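Putative cell adhesion protein (Bacteroides eggerthii, PDB 4GPV) is probably a subunit of a pilus, or fimbria, of a gut bacterium and is inferred to serve in cell adhesion. Local coordinates at residues A39-D44 and G296-V301; L51-R56 and T107-V112; A60-P65 and T81-A86; N212-A217 and P277-I282; G216-G221 and T257-I262. All blocks are in the same frame, centred on the assembly; numbering follows the deposited sequence. Where two conformers were deposited one is given.

In the fold
From the N terminus, strand 40-46 opens the loop that contact 1 closes at strand 297-306, with the other four contacts inside it. Contact 2 joins strand 50-56 to helix 106-111, and contact 3 is nested in that loop, tying the loop at 60-65 to the start of neighbouring strand 83-90; all three reach the larger sheet. Contacts 4 and 5 come later, in series with this pair, both starting from the loop after strand 207-209 and sharing Gly216 and Ala217. Contact 4 reaches strand 274-283, contact 5 the loop leading into strand 262-271. Contacts 3 and 4 lie about 50 Å apart between centres, on opposite sides of the chain's centre.

Contact 1 of 5, residues A39-D44 and G296-V301; sequences ATDTED and GKSYTV
Asp41 and Ser298 make a long-range link out of one side chain reaching for another, a useful example of how two strands can be joined without pairing their backbones. The CA atoms of the two residues are 6.6 Å apart, and both CB atoms point toward the opposite segment. Followed outward, Asp41 CB first lies alongside the serine, 3.8 Å from Ser298 CB. The next atom, CG, stands anti to the backbone nitrogen (chi1 177°), which carries the carboxylate across to the serine, and CG of Asp41 is 3.6 Å from Ser298 OG. At the tip, OD2 of Asp41 accepts a hydrogen bond of 2.7 Å from Ser298 OG, taken on its anti lone pair, the one directed away from OD1. The serine answers with a matching torsion, OG anti to its own nitrogen (chi1 173°), and the hydroxyl thereby extends toward the aspartate.

OD2 has a second partner, since Lys159 NZ on strand 146-169 forms a salt bridge with it. The same lysine also bridges to Glu43 OE1, so two carboxylates of segment 39-44 share one ammonium group, whose charge probably helps to keep both ionised. The Ser298 side chain touches Lys159 as well, which draws hydroxyl, carboxylate and ammonium into one polar cluster.

The backbone of Asp41 is meanwhile hydrogen-bonded to Gln337 and Val339 on strand 329-343. The result is a side-chain link between two strands that both pair with strand 329-343, 40-46 parallel and 297-306 antiparallel, within the mixed beta-sheet of this probable fimbrial subunit.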
# COMPACT_ATOMS: atom_id res chain seq x y z
N ALA A 39 8.25 7.42 -15.39
CA ALA A 39 6.99 7.80 -14.73
C ALA A 39 7.17 7.91 -13.21
O ALA A 39 7.71 6.98 -12.57
CB ALA A 39 5.90 6.79 -15.07
N THR A 40 6.74 9.08 -12.65
CA THR A 40 6.86 9.38 -11.22
C THR A 40 5.58 10.07 -10.68
O THR A 40 5.08 11.02 -11.28
CB THR A 40 8.15 10.21 -11.00
OG1 THR A 40 9.29 9.33 -11.04
CG2 THR A 40 8.16 10.97 -9.70
N ASP A 41 5.05 9.56 -9.55
CA ASP A 41 3.91 10.13 -8.84
C ASP A 41 4.48 10.73 -7.54
O ASP A 41 4.70 9.99 -6.58
CB ASP A 41 2.82 9.06 -8.56
CG ASP A 41 1.61 9.56 -7.76
OD1 ASP A 41 1.57 10.76 -7.43
OD2 ASP A 41 0.70 8.74 -7.48
N THR A 42 4.76 12.04 -7.53
CA THR A 42 5.36 12.69 -6.37
C THR A 42 4.24 13.05 -5.40
O THR A 42 3.33 13.79 -5.75
CB THR A 42 6.25 13.86 -6.80
OG1 THR A 42 7.21 13.36 -7.73
CG2 THR A 42 7.00 14.49 -5.61
N GLU A 43 4.33 12.52 -4.18
CA GLU A 43 3.33 12.69 -3.14
C GLU A 43 3.90 13.50 -1.97
O GLU A 43 4.80 13.01 -1.28
CB GLU A 43 2.90 11.29 -2.67
CG GLU A 43 1.81 11.25 -1.61
CD GLU A 43 0.42 10.88 -2.10
OE1 GLU A 43 0.28 10.45 -3.27
OE2 GLU A 43 -0.52 10.99 -1.29
N ASP A 44 3.34 14.69 -1.72
CA ASP A 44 3.72 15.49 -0.56
C ASP A 44 3.16 14.78 0.64
O ASP A 44 1.94 14.67 0.78
CB ASP A 44 3.23 16.95 -0.68
CG ASP A 44 4.12 17.79 -1.56
OD1 ASP A 44 5.23 18.14 -1.11
OD2 ASP A 44 3.72 18.09 -2.70
N GLY A 296 6.02 1.34 -2.62
CA GLY A 296 6.61 2.53 -3.23
C GLY A 296 6.30 2.70 -4.70
O GLY A 296 7.01 3.44 -5.40
N LYS A 297 5.26 2.02 -5.19
CA LYS A 297 4.82 2.20 -6.59
C LYS A 297 3.38 2.68 -6.57
O LYS A 297 2.61 2.34 -5.66
CB LYS A 297 4.95 0.89 -7.39
CG LYS A 297 6.41 0.44 -7.55
CD LYS A 297 6.91 0.56 -8.98
CE LYS A 297 8.36 0.15 -9.06
NZ LYS A 297 8.63 -0.79 -10.18
N SER A 298 3.01 3.43 -7.60
CA SER A 298 1.70 4.01 -7.76
C SER A 298 1.12 3.46 -9.07
O SER A 298 1.69 3.72 -10.13
CB SER A 298 1.82 5.53 -7.77
OG SER A 298 0.59 6.16 -8.09
N TYR A 299 0.04 2.67 -9.00
CA TYR A 299 -0.54 2.02 -10.18
C TYR A 299 -1.77 2.75 -10.61
O TYR A 299 -2.65 3.03 -9.79
CB TYR A 299 -0.91 0.54 -9.87
CG TYR A 299 0.29 -0.27 -9.42
CD1 TYR A 299 0.69 -0.27 -8.09
CD2 TYR A 299 1.09 -0.93 -10.35
CE1 TYR A 299 1.83 -0.96 -7.68
CE2 TYR A 299 2.24 -1.63 -9.94
CZ TYR A 299 2.60 -1.63 -8.60
OH TYR A 299 3.75 -2.24 -8.17
N THR A 300 -1.86 2.99 -11.89
CA THR A 300 -3.05 3.61 -12.48
C THR A 300 -3.73 2.55 -13.35
O THR A 300 -3.11 1.99 -14.27
CB THR A 300 -2.72 4.89 -13.23
OG1 THR A 300 -2.16 5.85 -12.33
CG2 THR A 300 -3.96 5.47 -13.92
N VAL A 301 -4.97 2.21 -13.00
CA VAL A 301 -5.72 1.21 -13.73
C VAL A 301 -6.84 1.90 -14.47
O VAL A 301 -7.68 2.50 -13.80
CB VAL A 301 -6.30 0.14 -12.78
CG1 VAL A 301 -7.14 -0.90 -13.55
CG2 VAL A 301 -5.21 -0.54 -11.94

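Contact 2 of 5, residues L51-R56 and T107-V112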
# COMPACT_ATOMS: atom_id res chain seq x y z
N LEU A 51 10.22 7.70 14.54
CA LEU A 51 11.12 7.05 15.49
C LEU A 51 12.49 6.91 14.84
O LEU A 51 12.57 6.55 13.66
CB LEU A 51 10.62 5.66 15.95
CG LEU A 51 9.21 5.58 16.57
CD1 LEU A 51 8.73 4.12 16.68
CD2 LEU A 51 9.19 6.22 17.95
N VAL A 52 13.54 7.13 15.60
CA VAL A 52 14.92 6.93 15.13
C VAL A 52 15.56 5.85 16.02
O VAL A 52 15.59 6.00 17.25
CB VAL A 52 15.82 8.21 15.07
CG1 VAL A 52 17.20 7.91 14.47
CG2 VAL A 52 15.14 9.36 14.33
N PHE A 53 16.05 4.79 15.40
CA PHE A 53 16.75 3.70 16.09
C PHE A 53 18.21 3.76 15.69
O PHE A 53 18.52 3.84 14.50
CB PHE A 53 16.16 2.32 15.73
CG PHE A 53 14.67 2.21 15.93
CD1 PHE A 53 13.79 2.68 14.96
CD2 PHE A 53 14.15 1.60 17.06
CE1 PHE A 53 12.40 2.59 15.14
CE2 PHE A 53 12.76 1.51 17.25
CZ PHE A 53 11.90 2.01 16.29
N LEU A 54 19.11 3.70 16.68
CA LEU A 54 20.54 3.72 16.40
C LEU A 54 21.13 2.41 16.87
O LEU A 54 20.85 1.99 17.98
CB LEU A 54 21.24 4.90 17.10
CG LEU A 54 20.80 6.30 16.69
CD1 LEU A 54 21.45 7.36 17.62
CD2 LEU A 54 21.17 6.59 15.26
N PHE A 55 21.93 1.74 16.01
CA PHE A 55 22.51 0.45 16.40
C PHE A 55 24.00 0.43 16.28
O PHE A 55 24.56 1.06 15.39
CB PHE A 55 21.94 -0.68 15.52
CG PHE A 55 20.45 -0.84 15.69
CD1 PHE A 55 19.93 -1.46 16.81
CD2 PHE A 55 19.58 -0.35 14.73
CE1 PHE A 55 18.55 -1.59 16.98
CE2 PHE A 55 18.19 -0.49 14.89
CZ PHE A 55 17.69 -1.10 16.01
N ARG A 56 24.64 -0.35 17.16
CA ARG A 56 26.08 -0.55 17.14
C ARG A 56 26.42 -1.63 16.08
O ARG A 56 25.50 -2.24 15.51
CB ARG A 56 26.58 -0.93 18.54
CG ARG A 56 26.29 0.18 19.53
CD ARG A 56 26.78 -0.05 20.94
NE ARG A 56 26.39 1.10 21.74
CZ ARG A 56 26.17 1.08 23.05
NH1 ARG A 56 26.39 -0.02 23.76
NH2 ARG A 56 25.77 2.18 23.67
N THR A 107 18.30 -6.96 14.68
CA THR A 107 17.60 -8.16 14.21
C THR A 107 16.10 -8.01 14.52
O THR A 107 15.29 -8.24 13.64
CB THR A 107 18.21 -9.43 14.83
OG1 THR A 107 19.59 -9.49 14.44
CG2 THR A 107 17.51 -10.72 14.37
N ASP A 108 15.75 -7.52 15.73
CA ASP A 108 14.34 -7.30 16.09
C ASP A 108 13.66 -6.29 15.20
O ASP A 108 12.53 -6.52 14.78
CB ASP A 108 14.18 -6.80 17.53
CG ASP A 108 14.56 -7.79 18.60
OD1 ASP A 108 14.55 -9.01 18.32
OD2 ASP A 108 14.83 -7.34 19.76
N LEU A 109 14.32 -5.14 14.97
CA LEU A 109 13.71 -4.09 14.17
C LEU A 109 13.46 -4.57 12.74
O LEU A 109 12.40 -4.29 12.19
CB LEU A 109 14.59 -2.83 14.15
CG LEU A 109 14.07 -1.70 13.27
CD1 LEU A 109 12.80 -1.13 13.79
CD2 LEU A 109 15.07 -0.61 13.15
N LEU A 110 14.42 -5.30 12.16
CA LEU A 110 14.34 -5.78 10.78
C LEU A 110 13.16 -6.74 10.55
O LEU A 110 12.69 -6.87 9.41
CB LEU A 110 15.65 -6.45 10.37
CG LEU A 110 16.87 -5.52 10.28
CD1 LEU A 110 18.14 -6.29 9.95
CD2 LEU A 110 16.65 -4.40 9.28
N ALA A 111 12.67 -7.37 11.62
CA ALA A 111 11.54 -8.29 11.56
C ALA A 111 10.19 -7.64 11.87
O ALA A 111 9.17 -8.29 11.68
CB ALA A 111 11.78 -9.45 12.52
N VAL A 112 10.14 -6.37 12.34
CA VAL A 112 8.84 -5.76 12.69
C VAL A 112 7.94 -5.61 11.46
O VAL A 112 8.37 -5.07 10.45
CB VAL A 112 8.99 -4.39 13.39
CG1 VAL A 112 7.62 -3.74 13.62
CG2 VAL A 112 9.72 -4.55 14.71
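Leu109 drives its forked end between Phe53 and Phe55; of the two rings CD1 meets one alone, whereas CD2 touches both. CD1 rides over the face of the Phe53 ring in a CH-pi contact, 4.0 Å from the centroid of that ring and only 11° off its normal, so that it sits almost exactly above the centre. CD2 turns to the other phenylalanine, meeting the ring at its edge and near its plane, with Leu109 CD2 and Phe55 CE2 3.6 Å apart. The same methyl, Leu109 CD2, also rests 4.0 Å from Phe53 CG, and Leu109 CB lies 4.0 Å from Phe55 CZ. With Leu109 CG anti to the backbone nitrogen (chi1 177°), the fork is carried away from the helix and down toward the strand.

This is a short helix laid over one face of a beta-sheet. Phe53 and Phe55, two residues apart on strand 50-56, necessarily project on the same side, whereas Val52 and Leu54 turn to the other and pack against Ile76. Phe100 meets the Phe53 ring with the planes about 50° apart and also touches Leu109, while Tyr87 of adjoining strand 83-90 touches the leucine too. Were Phe53 cut back to an alanine, Leu109 CD1 would probably lose the ring face it rests on, opening a gap between helix and strand.

Away from the strand the helix is much looser. Thr107 and Ala111 are exposed, and partly exposed Asp108 spends its OD2 on the backbone nitrogen of Lys104, just before the segment.

Contact 3 of 5, residues A60-P65 and T81-A86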
# COMPACT_ATOMS: atom_id res chain seq x y z
N ALA A 60 23.39 -4.15 18.77
CA ALA A 60 22.77 -3.63 20.00
C ALA A 60 22.27 -2.20 19.81
O ALA A 60 22.88 -1.43 19.05
CB ALA A 60 23.76 -3.66 21.16
N LEU A 61 21.20 -1.82 20.52
CA LEU A 61 20.74 -0.43 20.51
C LEU A 61 21.86 0.45 21.11
O LEU A 61 22.47 0.10 22.11
CB LEU A 61 19.44 -0.26 21.30
CG LEU A 61 18.16 -0.52 20.52
CD1 LEU A 61 17.00 -0.68 21.46
CD2 LEU A 61 17.89 0.61 19.51
N ASP A 62 22.14 1.57 20.48
CA ASP A 62 23.20 2.46 20.97
C ASP A 62 22.66 3.36 22.07
O ASP A 62 23.41 3.90 22.88
CB ASP A 62 23.76 3.26 19.79
CG ASP A 62 24.90 4.18 20.19
OD1 ASP A 62 25.89 3.67 20.80
OD2 ASP A 62 24.77 5.39 20.00
N CYS A 63 21.33 3.46 22.13
CA CYS A 63 20.55 4.23 23.09
C CYS A 63 19.07 3.92 22.85
O CYS A 63 18.71 3.31 21.83
CB CYS A 63 20.84 5.73 22.95
SG CYS A 63 20.58 6.38 21.27
N ALA A 64 18.21 4.38 23.78
CA ALA A 64 16.76 4.19 23.62
C ALA A 64 16.26 4.94 22.35
O ALA A 64 16.78 6.00 22.01
CB ALA A 64 16.02 4.69 24.87
N PRO A 65 15.27 4.39 21.62
CA PRO A 65 14.79 5.07 20.40
C PRO A 65 14.30 6.50 20.62
O PRO A 65 13.76 6.84 21.69
CB PRO A 65 13.66 4.16 19.90
CG PRO A 65 14.01 2.82 20.49
CD PRO A 65 14.55 3.13 21.84
N THR A 81 29.69 7.13 20.06
CA THR A 81 30.51 6.98 18.84
C THR A 81 30.52 5.53 18.35
O THR A 81 31.09 5.24 17.28
CB THR A 81 31.91 7.50 19.08
OG1 THR A 81 32.47 6.87 20.24
CG2 THR A 81 31.94 9.01 19.21
N ALA A 82 29.82 4.63 19.08
CA ALA A 82 29.66 3.24 18.68
C ALA A 82 28.49 3.07 17.69
O ALA A 82 28.38 1.99 17.10
CB ALA A 82 29.46 2.35 19.89
N ALA A 83 27.62 4.10 17.49
CA ALA A 83 26.51 4.00 16.53
C ALA A 83 27.06 3.78 15.11
O ALA A 83 27.97 4.50 14.69
CB ALA A 83 25.64 5.26 16.57
N LYS A 84 26.50 2.79 14.39
CA LYS A 84 26.90 2.44 13.01
C LYS A 84 25.76 2.57 11.99
O LYS A 84 26.03 2.79 10.81
CB LYS A 84 27.42 1.00 12.96
CG LYS A 84 28.75 0.81 13.72
CD LYS A 84 29.95 1.50 13.07
CE LYS A 84 30.38 0.88 11.75
NZ LYS A 84 31.45 1.68 11.09
N LYS A 85 24.51 2.38 12.44
CA LYS A 85 23.34 2.43 11.56
C LYS A 85 22.22 3.18 12.20
O LYS A 85 21.98 3.03 13.40
CB LYS A 85 22.85 1.00 11.27
CG LYS A 85 23.65 0.22 10.22
CD LYS A 85 23.31 0.60 8.78
CE LYS A 85 22.03 0.01 8.25
NZ LYS A 85 21.73 0.55 6.90
N ALA A 86 21.49 3.97 11.38
CA ALA A 86 20.30 4.70 11.82
C ALA A 86 19.13 4.24 10.97
O ALA A 86 19.26 4.14 9.75
CB ALA A 86 20.52 6.21 11.67
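Asp62 OD1 forms a salt bridge with Arg56 NE, and the rest of the aspartate carboxylate is pressed against the start of segment 81-86. OD1 of Asp62 lies 3.9 Å from Ala82 CB. The other oxygen has a polar partner of its own, the backbone nitrogen of Thr80 just ahead of the segment, and OD2 of Asp62 also comes within 3.5 Å of the methyl Ala83 CB. The carboxylate carbon follows closely behind, with Asp62 CG 3.8 Å from Ala83 CB. What the two segments share is therefore methyl against carboxylate, while the bonds that hold the charged group come from residues beside them.

The torsion explains the reach. CG of Asp62 is anti to the backbone nitrogen (chi1 -178°), extending the acid toward the opposite chain. Ala82 also touches the side chain of Arg56, so the short alanine stands beside both members of the ion pair.

The backbones around this site are secured separately. The backbone of Asp62 is hydrogen-bonded to that of Leu54, and Phe55 O probably accepts a hydrogen bond from Lys84 N. Lys84 and Lys85 both face Phe55, a classic beta bulge near the beginning of strand 83-90, where that strand pairs with 50-56.

Two small side chains in succession let the loop carrying Asp62 come close, the CA atoms of Asp62 and Ala83 being 5.7 Å apart. A buried carboxylate with one oxygen on a guanidinium and the other on a peptide N-H is likely to remain ionised, its charge being met by neighbours rather than by the alanines it packs against.

Contact 4 of 5, residues N212-A217 and P277-I282; sequences NQYTGA and PIFYPI
Tyr214 begins a type II turn that ends at Ala217, with Gly216 supplying the positive phi (64°) that such a turn needs, and the CA of Tyr214 lies 6.9 Å from that of Pro277 on the facing strand. Just before the turn the backbone itself makes contact, Gln213 O resting 3.7 Å from Pro277 CG.

The main encounter is aromatic. Phe279 presents its edge to the face of Tyr214 in an offset edge-to-face pair, the centroids 5.2 Å apart and the planes at 73°. The approach is off-centre, toward the CG side of the tyrosine: Phe279 CZ is 3.6 Å from Tyr214 CD1, and Phe279 CE1 is 3.9 Å from Tyr214 CB. On the opposite face of the tyrosine ring, Ala217 CB stands 3.5 Å above the plane of Tyr214, offset toward the rim, so the last residue of the turn packs on the ring of the first. The phenol OH is hydrogen-bonded to Glu321 OE2, fixing the far end of the ring. With a leucine here, the edge of Phe279 would probably lose its aromatic face and Glu321 its phenolic partner.

Pro320 touches both rings, and Leu186 and Phe187 of strand 176-193 also reach the tyrosine. The aromatic pair thus ties a type II turn in a loop to strand 274-283 of the sheet, in the FimA-like C-terminal domain of the transthyretin clan.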
# COMPACT_ATOMS: atom_id res chain seq x y z
N ASN A 212 -16.43 -10.82 -0.57
CA ASN A 212 -16.12 -12.25 -0.70
C ASN A 212 -17.37 -13.10 -0.94
O ASN A 212 -17.30 -14.31 -0.77
CB ASN A 212 -15.38 -12.74 0.56
CG ASN A 212 -16.22 -12.80 1.82
OD1 ASN A 212 -17.36 -12.33 1.89
ND2 ASN A 212 -15.68 -13.40 2.86
N GLN A 213 -18.51 -12.46 -1.29
CA GLN A 213 -19.79 -13.18 -1.47
C GLN A 213 -19.99 -13.58 -2.94
O GLN A 213 -20.93 -13.14 -3.62
CB GLN A 213 -20.95 -12.36 -0.90
CG GLN A 213 -20.91 -12.31 0.65
CD GLN A 213 -21.96 -11.39 1.25
OE1 GLN A 213 -23.17 -11.59 1.10
NE2 GLN A 213 -21.52 -10.36 1.95
N TYR A 214 -19.06 -14.39 -3.44
CA TYR A 214 -19.05 -14.95 -4.79
C TYR A 214 -18.57 -16.39 -4.67
O TYR A 214 -17.82 -16.71 -3.74
CB TYR A 214 -18.22 -14.12 -5.81
CG TYR A 214 -16.77 -13.90 -5.47
CD1 TYR A 214 -16.36 -12.80 -4.70
CD2 TYR A 214 -15.78 -14.75 -5.96
CE1 TYR A 214 -15.01 -12.61 -4.37
CE2 TYR A 214 -14.43 -14.58 -5.62
CZ TYR A 214 -14.05 -13.50 -4.84
OH TYR A 214 -12.72 -13.32 -4.53
N THR A 215 -19.02 -17.28 -5.58
CA THR A 215 -18.69 -18.70 -5.55
C THR A 215 -17.17 -18.94 -5.67
O THR A 215 -16.51 -18.32 -6.51
CB THR A 215 -19.44 -19.44 -6.68
OG1 THR A 215 -20.79 -18.96 -6.73
CG2 THR A 215 -19.41 -20.95 -6.52
N GLY A 216 -16.66 -19.83 -4.82
CA GLY A 216 -15.28 -20.30 -4.75
C GLY A 216 -14.23 -19.28 -4.38
O GLY A 216 -13.06 -19.46 -4.71
N ALA A 217 -14.63 -18.24 -3.64
CA ALA A 217 -13.72 -17.20 -3.21
C ALA A 217 -12.58 -17.79 -2.36
O ALA A 217 -12.81 -18.65 -1.51
CB ALA A 217 -14.47 -16.14 -2.41
N PRO A 277 -23.94 -11.48 -8.45
CA PRO A 277 -22.80 -10.56 -8.53
C PRO A 277 -21.95 -10.82 -9.79
O PRO A 277 -21.74 -11.96 -10.22
CB PRO A 277 -22.00 -10.84 -7.25
CG PRO A 277 -22.38 -12.21 -6.86
CD PRO A 277 -23.73 -12.53 -7.42
N ILE A 278 -21.51 -9.73 -10.41
CA ILE A 278 -20.63 -9.78 -11.59
C ILE A 278 -19.49 -8.85 -11.32
O ILE A 278 -19.59 -7.97 -10.45
CB ILE A 278 -21.32 -9.50 -12.95
CG1 ILE A 278 -21.92 -8.07 -12.98
CG2 ILE A 278 -22.35 -10.59 -13.30
CD1 ILE A 278 -22.33 -7.55 -14.31
N PHE A 279 -18.40 -9.05 -12.02
CA PHE A 279 -17.18 -8.26 -11.80
C PHE A 279 -16.53 -7.81 -13.09
O PHE A 279 -16.59 -8.52 -14.09
CB PHE A 279 -16.16 -9.11 -11.01
CG PHE A 279 -16.63 -9.57 -9.66
CD1 PHE A 279 -17.35 -10.75 -9.52
CD2 PHE A 279 -16.38 -8.82 -8.52
CE1 PHE A 279 -17.81 -11.17 -8.27
CE2 PHE A 279 -16.79 -9.25 -7.27
CZ PHE A 279 -17.55 -10.41 -7.15
N TYR A 280 -15.86 -6.65 -13.04
CA TYR A 280 -15.03 -6.17 -14.16
C TYR A 280 -13.64 -6.06 -13.53
O TYR A 280 -13.34 -5.05 -12.90
CB TYR A 280 -15.55 -4.84 -14.72
CG TYR A 280 -17.00 -4.90 -15.15
CD1 TYR A 280 -17.34 -5.28 -16.45
CD2 TYR A 280 -18.02 -4.51 -14.29
CE1 TYR A 280 -18.66 -5.23 -16.89
CE2 TYR A 280 -19.36 -4.51 -14.71
CZ TYR A 280 -19.67 -4.87 -16.01
OH TYR A 280 -20.99 -4.83 -16.43
N PRO A 281 -12.86 -7.16 -13.54
CA PRO A 281 -11.63 -7.17 -12.72
C PRO A 281 -10.30 -7.04 -13.47
O PRO A 281 -10.23 -7.24 -14.70
CB PRO A 281 -11.70 -8.56 -12.11
CG PRO A 281 -12.38 -9.40 -13.18
CD PRO A 281 -13.13 -8.50 -14.09
N ILE A 282 -9.25 -6.79 -12.69
CA ILE A 282 -7.87 -6.81 -13.16
C ILE A 282 -7.03 -7.51 -12.10
O ILE A 282 -7.02 -7.10 -10.94
CB ILE A 282 -7.28 -5.45 -13.60
CG1 ILE A 282 -5.93 -5.65 -14.37
CG2 ILE A 282 -7.13 -4.47 -12.47
CD1 ILE A 282 -6.02 -6.58 -15.76

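Contact 5 of 5, residues G216-G221 and T257-I262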
# COMPACT_ATOMS: atom_id res chain seq x y z
N GLY A 216 -16.66 -19.83 -4.82
CA GLY A 216 -15.28 -20.30 -4.75
C GLY A 216 -14.23 -19.28 -4.38
O GLY A 216 -13.06 -19.46 -4.71
N ALA A 217 -14.63 -18.24 -3.64
CA ALA A 217 -13.72 -17.20 -3.21
C ALA A 217 -12.58 -17.79 -2.36
O ALA A 217 -12.81 -18.65 -1.51
CB ALA A 217 -14.47 -16.14 -2.41
N PHE A 218 -11.35 -17.39 -2.69
CA PHE A 218 -10.16 -17.80 -1.95
C PHE A 218 -10.32 -17.31 -0.53
O PHE A 218 -10.64 -16.13 -0.34
CB PHE A 218 -8.90 -17.21 -2.61
CG PHE A 218 -7.61 -17.54 -1.90
CD1 PHE A 218 -7.00 -18.78 -2.08
CD2 PHE A 218 -7.04 -16.64 -1.01
CE1 PHE A 218 -5.80 -19.09 -1.42
CE2 PHE A 218 -5.85 -16.96 -0.33
CZ PHE A 218 -5.23 -18.17 -0.55
N ASP A 219 -10.15 -18.19 0.46
CA ASP A 219 -10.43 -17.79 1.84
C ASP A 219 -9.32 -18.13 2.86
O ASP A 219 -9.45 -17.77 4.04
CB ASP A 219 -11.77 -18.43 2.28
CG ASP A 219 -12.35 -17.88 3.57
OD1 ASP A 219 -12.23 -16.65 3.79
OD2 ASP A 219 -12.85 -18.68 4.39
N SER A 220 -8.20 -18.71 2.41
CA SER A 220 -7.12 -19.07 3.32
C SER A 220 -6.42 -17.82 3.86
O SER A 220 -5.77 -17.11 3.09
CB SER A 220 -6.12 -19.99 2.63
OG SER A 220 -6.78 -21.12 2.09
N GLY A 221 -6.59 -17.56 5.16
CA GLY A 221 -5.99 -16.40 5.83
C GLY A 221 -6.53 -15.08 5.32
O GLY A 221 -5.81 -14.08 5.25
N THR A 257 2.34 -14.90 -5.25
CA THR A 257 2.74 -16.30 -5.28
C THR A 257 1.82 -17.15 -4.38
O THR A 257 1.76 -18.37 -4.56
CB THR A 257 4.23 -16.46 -4.98
OG1 THR A 257 4.52 -15.86 -3.72
CG2 THR A 257 5.10 -15.79 -6.05
N THR A 258 1.06 -16.50 -3.46
CA THR A 258 0.02 -17.22 -2.71
C THR A 258 -1.32 -16.85 -3.36
O THR A 258 -2.07 -17.72 -3.77
CB THR A 258 0.04 -16.92 -1.21
OG1 THR A 258 1.26 -17.45 -0.66
CG2 THR A 258 -1.15 -17.56 -0.48
N GLN A 259 -1.62 -15.55 -3.43
CA GLN A 259 -2.86 -15.09 -4.06
C GLN A 259 -2.63 -13.70 -4.56
O GLN A 259 -2.31 -12.85 -3.73
CB GLN A 259 -4.04 -15.09 -3.06
CG GLN A 259 -5.33 -14.42 -3.60
CD GLN A 259 -5.91 -15.02 -4.87
OE1 GLN A 259 -6.12 -16.23 -4.98
NE2 GLN A 259 -6.22 -14.20 -5.87
N PRO A 260 -2.83 -13.40 -5.87
CA PRO A 260 -2.61 -12.01 -6.30
C PRO A 260 -3.70 -11.08 -5.84
O PRO A 260 -4.84 -11.48 -5.64
CB PRO A 260 -2.64 -12.11 -7.82
CG PRO A 260 -3.48 -13.33 -8.11
CD PRO A 260 -3.12 -14.27 -7.02
N THR A 261 -3.35 -9.80 -5.75
CA THR A 261 -4.29 -8.74 -5.46
C THR A 261 -5.13 -8.52 -6.73
O THR A 261 -4.63 -8.67 -7.86
CB THR A 261 -3.53 -7.48 -5.02
OG1 THR A 261 -2.87 -7.76 -3.76
CG2 THR A 261 -4.45 -6.27 -4.83
N ILE A 262 -6.41 -8.17 -6.56
CA ILE A 262 -7.33 -7.95 -7.68
C ILE A 262 -8.09 -6.65 -7.46
O ILE A 262 -8.65 -6.45 -6.38
CB ILE A 262 -8.36 -9.13 -7.86
CG1 ILE A 262 -7.69 -10.52 -7.88
CG2 ILE A 262 -9.34 -8.86 -9.07
CD1 ILE A 262 -8.64 -11.68 -7.76
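Two loops of the FimA-like C-terminal domain meet where Phe218, between strands 207-209 and 222-224, lies against Gln259, on the approach to strand 262-271. The phenylalanine offers a face and the glutamine lays CB, CG and the amide oxygen along it. Gln259 CB is in CH-pi contact, 4.1 Å from the centroid of the Phe218 ring and offset toward the rim. Further along, Gln259 CG is 3.8 Å from Phe218 CD2, and the amide oxygen OE1 of Gln259 hangs over the same ring, 3.7 Å from Phe218 CG. The two side chains run past each other in opposite directions, the amide plane tilted 44° from that of the ring.

A bend in the glutamine chain (chi2 59°) folds the amide back along the ring. It is then held by its other end: NE2 of Gln259 donates to Pro260 O over 3.1 Å, meeting a carbonyl lone pair with an N-H...O angle of 155°. Because NE2 is committed to that carbonyl, OE1 is left turned toward the phenylalanine.

Both loops converge on strand 207-209, where Phe207 touches Phe218, Thr258 and Gln259 alike, so this one residue of the strand borders both loops. Phe187 of strand 176-193 adds to the surroundings of the glutamine, and Phe218 N is hydrogen-bonded to Glu321 OE2.

At the outer end of the ring the contact thins. Thr258 CG2 approaches Phe218 CZ at 4.1 Å, the two side chains roughly perpendicular. The phenylalanine's own loop curls over the face opposite Gln259, where the backbone nitrogen of Ser220 stands 4.0 Å above the Phe218 ring plane, near its rim.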